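Local coordinates for putative secreted protein (Streptomyces coelicolor A3, PDB 2QF9) that is of unknown function but folds as a helical bundle of the DUF305 family, which is grouped with the ferritin-like proteins, at residues 119-124 with 159-164. Numbering follows the deposited sequence.
Sequences LMTEHH and RLMADL
Two consecutive, nearly antiparallel helices of a bundle consistent with the ferritin-like fold meet where Met161 of helix 141-167 reaches across to Met120, Thr121 and His124 of helix 109-137. The local axes run at 162° to each other and come within 10.1 Å at closest approach, a gap that this one long side chain, a selenomethionine in the crystal, bridges. It runs out extended through chi2 (-172°) and bends at chi3, which turns the methyl into the surface of the other helix. There Met161 CE lies 3.7 Å from the backbone Thr121 N and 3.5 Å from Thr121 OG1. The same methyl sits over one face of the His124 imidazole, 4.2 Å from the ring centroid to CE, a CH-pi contact with the methyl 29° off the ring normal. Met161 SE instead packs on the CB-CG part of Met120, at 3.7 Å from Met120 CG; in the conformer modelled, Met120 bends at chi2 and chi3 and also touches Ile46 of helix 37-63 and Met26 of helix 8-31. Leu42 of helix 37-63 also touches Met161. Thr121 OG1 hydrogen-bonds to Leu117 O within its own helix. Between 119-124 and 159-164 the contact is van der Waals and CH-pi in kind; one turn before Met161, the His124 NE2 to Glu157 OE1 hydrogen bond links the same two helices and probably fixes the rotation of the ring whose face the methyl covers.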
ATOM      1  N   LEU A 119      20.128   2.566   4.415  1.00 10.03           N
ATOM      2  CA  LEU A 119      19.039   2.427   5.387  1.00  9.74           C
ATOM      3  C   LEU A 119      18.172   1.201   5.106  1.00  9.48           C
ATOM      4  O   LEU A 119      17.807   0.467   6.025  1.00  9.04           O
ATOM      5  CB  LEU A 119      18.152   3.658   5.412  1.00  9.58           C
ATOM      6  CG  LEU A 119      18.729   4.961   5.968  1.00  8.88           C
ATOM      7  CD1 LEU A 119      17.708   6.089   5.800  1.00 11.13           C
ATOM      8  CD2 LEU A 119      19.171   4.827   7.452  1.00 12.23           C
HETATM    9  N   MSE A 120      17.850   0.962   3.839  1.00  9.25           N
HETATM   10  CA  MSE A 120      16.953  -0.137   3.503  0.70  9.36           C
HETATM   11  C   MSE A 120      17.670  -1.490   3.681  1.00  9.53           C
HETATM   12  O   MSE A 120      17.046  -2.487   4.044  1.00  9.73           O
HETATM   13  CB  MSE A 120      16.394   0.035   2.089  0.70  9.10           C
HETATM   14  CG  MSE A 120      15.288  -0.945   1.744  0.70 11.93           C
HETATM   15 SE   MSE A 120      13.671  -0.763   2.857  0.70 14.72          SE
HETATM   16  CE  MSE A 120      12.846   0.729   1.906  0.70 16.29           C
ATOM     17  N   THR A 121      18.978  -1.519   3.435  1.00  9.86           N
ATOM     18  CA  THR A 121      19.740  -2.741   3.677  1.00 10.68           C
ATOM     19  C   THR A 121      19.621  -3.143   5.163  1.00 10.99           C
ATOM     20  O   THR A 121      19.276  -4.299   5.504  1.00 10.55           O
ATOM     21  CB  THR A 121      21.223  -2.610   3.203  1.00 10.53           C
ATOM     22  OG1 THR A 121      21.249  -2.542   1.772  1.00 10.98           O
ATOM     23  CG2 THR A 121      22.062  -3.804   3.663  1.00 12.61           C
ATOM     24  N   GLU A 122      19.846  -2.173   6.042  1.00 10.96           N
ATOM     25  CA  GLU A 122      19.719  -2.412   7.474  0.50 11.94           C
ATOM     26  C   GLU A 122      18.279  -2.790   7.850  1.00 11.71           C
ATOM     27  O   GLU A 122      18.045  -3.690   8.669  1.00 11.25           O
ATOM     28  CB  GLU A 122      20.189  -1.183   8.239  0.50 12.10           C
ATOM     29  CG  GLU A 122      20.124  -1.306   9.748  0.50 12.79           C
ATOM     30  CD  GLU A 122      20.979  -2.427  10.329  0.50 15.40           C
ATOM     31  OE1 GLU A 122      21.763  -3.094   9.601  0.50 15.72           O
ATOM     32  OE2 GLU A 122      20.851  -2.641  11.546  0.50 16.71           O
ATOM     33  N   HIS A 123      17.334  -2.092   7.235  1.00 11.64           N
ATOM     34  CA  HIS A 123      15.913  -2.317   7.467  1.00 11.15           C
ATOM     35  C   HIS A 123      15.529  -3.756   7.092  1.00 11.19           C
ATOM     36  O   HIS A 123      14.880  -4.446   7.877  1.00 11.15           O
ATOM     37  CB  HIS A 123      15.107  -1.310   6.664  1.00 10.83           C
ATOM     38  CG  HIS A 123      13.752  -1.030   7.228  1.00 11.12           C
ATOM     39  ND1 HIS A 123      12.612  -1.666   6.790  1.00 14.02           N
ATOM     40  CD2 HIS A 123      13.355  -0.168   8.189  1.00 14.49           C
ATOM     41  CE1 HIS A 123      11.568  -1.202   7.453  1.00 10.14           C
ATOM     42  NE2 HIS A 123      11.994  -0.298   8.313  1.00 15.55           N
ATOM     43  N   HIS A 124      15.949  -4.187   5.903  1.00 10.84           N
ATOM     44  CA  HIS A 124      15.756  -5.564   5.434  1.00 11.04           C
ATOM     45  C   HIS A 124      16.401  -6.593   6.368  1.00 12.24           C
ATOM     46  O   HIS A 124      15.786  -7.626   6.647  1.00 12.28           O
ATOM     47  CB  HIS A 124      16.309  -5.732   4.018  1.00 10.28           C
ATOM     48  CG  HIS A 124      15.353  -5.343   2.932  1.00 10.67           C
ATOM     49  ND1 HIS A 124      14.315  -4.447   3.114  1.00 11.62           N
ATOM     50  CD2 HIS A 124      15.294  -5.734   1.636  1.00 10.88           C
ATOM     51  CE1 HIS A 124      13.646  -4.326   1.978  1.00 13.49           C
ATOM     52  NE2 HIS A 124      14.218  -5.099   1.067  1.00 12.23           N
ATOM     53  N   ARG A 159      20.972  -8.420  -1.634  1.00 13.08           N
ATOM     54  CA  ARG A 159      21.997  -8.713  -2.654  1.00 14.23           C
ATOM     55  C   ARG A 159      21.943  -7.709  -3.813  1.00 13.32           C
ATOM     56  O   ARG A 159      22.987  -7.201  -4.266  1.00 13.71           O
ATOM     57  CB  ARG A 159      21.887 -10.166  -3.154  1.00 13.97           C
ATOM     58  CG  ARG A 159      22.091 -11.223  -2.062  1.00 16.11           C
ATOM     59  CD  ARG A 159      22.159 -12.663  -2.650  1.00 16.03           C
ATOM     60  NE  ARG A 159      20.901 -13.080  -3.274  1.00 18.86           N
ATOM     61  CZ  ARG A 159      19.938 -13.777  -2.662  1.00 20.83           C
ATOM     62  NH1 ARG A 159      20.081 -14.158  -1.401  1.00 23.53           N
ATOM     63  NH2 ARG A 159      18.825 -14.095  -3.317  1.00 21.22           N
ATOM     64  N   LEU A 160      20.729  -7.400  -4.277  1.00 12.17           N
ATOM     65  CA  LEU A 160      20.548  -6.391  -5.323  1.00 12.79           C
ATOM     66  C   LEU A 160      21.078  -5.011  -4.879  1.00 11.50           C
ATOM     67  O   LEU A 160      21.812  -4.336  -5.637  1.00 10.75           O
ATOM     68  CB  LEU A 160      19.074  -6.276  -5.721  1.00 12.70           C
ATOM     69  CG  LEU A 160      18.772  -5.149  -6.724  1.00 14.47           C
ATOM     70  CD1 LEU A 160      19.433  -5.413  -8.091  1.00 16.93           C
ATOM     71  CD2 LEU A 160      17.268  -4.918  -6.879  1.00 15.59           C
HETATM   72  N   MSE A 161      20.686  -4.595  -3.671  1.00 11.57           N
HETATM   73  CA  MSE A 161      21.089  -3.271  -3.178  1.00 12.06           C
HETATM   74  C   MSE A 161      22.597  -3.176  -2.966  1.00 11.48           C
HETATM   75  O   MSE A 161      23.180  -2.093  -3.078  1.00 11.13           O
HETATM   76  CB  MSE A 161      20.290  -2.878  -1.931  1.00 11.82           C
HETATM   77  CG  MSE A 161      18.791  -2.794  -2.203  1.00 10.69           C
HETATM   78 SE   MSE A 161      17.851  -2.034  -0.669  1.00 15.41          SE
HETATM   79  CE  MSE A 161      18.085  -3.521   0.516  1.00 10.33           C
ATOM     80  N   ALA A 162      23.235  -4.314  -2.690  1.00 11.49           N
ATOM     81  CA  ALA A 162      24.685  -4.341  -2.549  1.00 11.52           C
ATOM     82  C   ALA A 162      25.349  -3.966  -3.881  1.00 11.84           C
ATOM     83  O   ALA A 162      26.292  -3.184  -3.915  1.00 12.37           O
ATOM     84  CB  ALA A 162      25.143  -5.723  -2.043  1.00 11.90           C
ATOM     85  N   ASP A 163      24.825  -4.523  -4.975  1.00 11.89           N
ATOM     86  CA  ASP A 163      25.283  -4.166  -6.332  1.00 12.38           C
ATOM     87  C   ASP A 163      24.966  -2.707  -6.665  1.00 11.51           C
ATOM     88  O   ASP A 163      25.825  -2.005  -7.190  1.00 11.54           O
ATOM     89  CB  ASP A 163      24.636  -5.083  -7.375  1.00 12.59           C
ATOM     90  CG  ASP A 163      25.273  -6.466  -7.431  1.00 16.96           C
ATOM     91  OD1 ASP A 163      26.365  -6.662  -6.862  1.00 21.10           O
ATOM     92  OD2 ASP A 163      24.666  -7.351  -8.072  1.00 19.76           O
ATOM     93  N   LEU A 164      23.744  -2.244  -6.360  1.00 11.16           N
ATOM     94  CA  LEU A 164      23.387  -0.829  -6.621  1.00 10.06           C
ATOM     95  C   LEU A 164      24.326   0.124  -5.847  1.00 10.51           C
ATOM     96  O   LEU A 164      24.772   1.150  -6.385  1.00 10.32           O
ATOM     97  CB  LEU A 164      21.900  -0.556  -6.286  1.00  9.59           C
ATOM     98  CG  LEU A 164      20.894  -1.280  -7.203  1.00  8.86           C
ATOM     99  CD1 LEU A 164      19.485  -1.044  -6.705  1.00 11.23           C
ATOM    100  CD2 LEU A 164      20.991  -0.857  -8.702  1.00 11.08           C
TER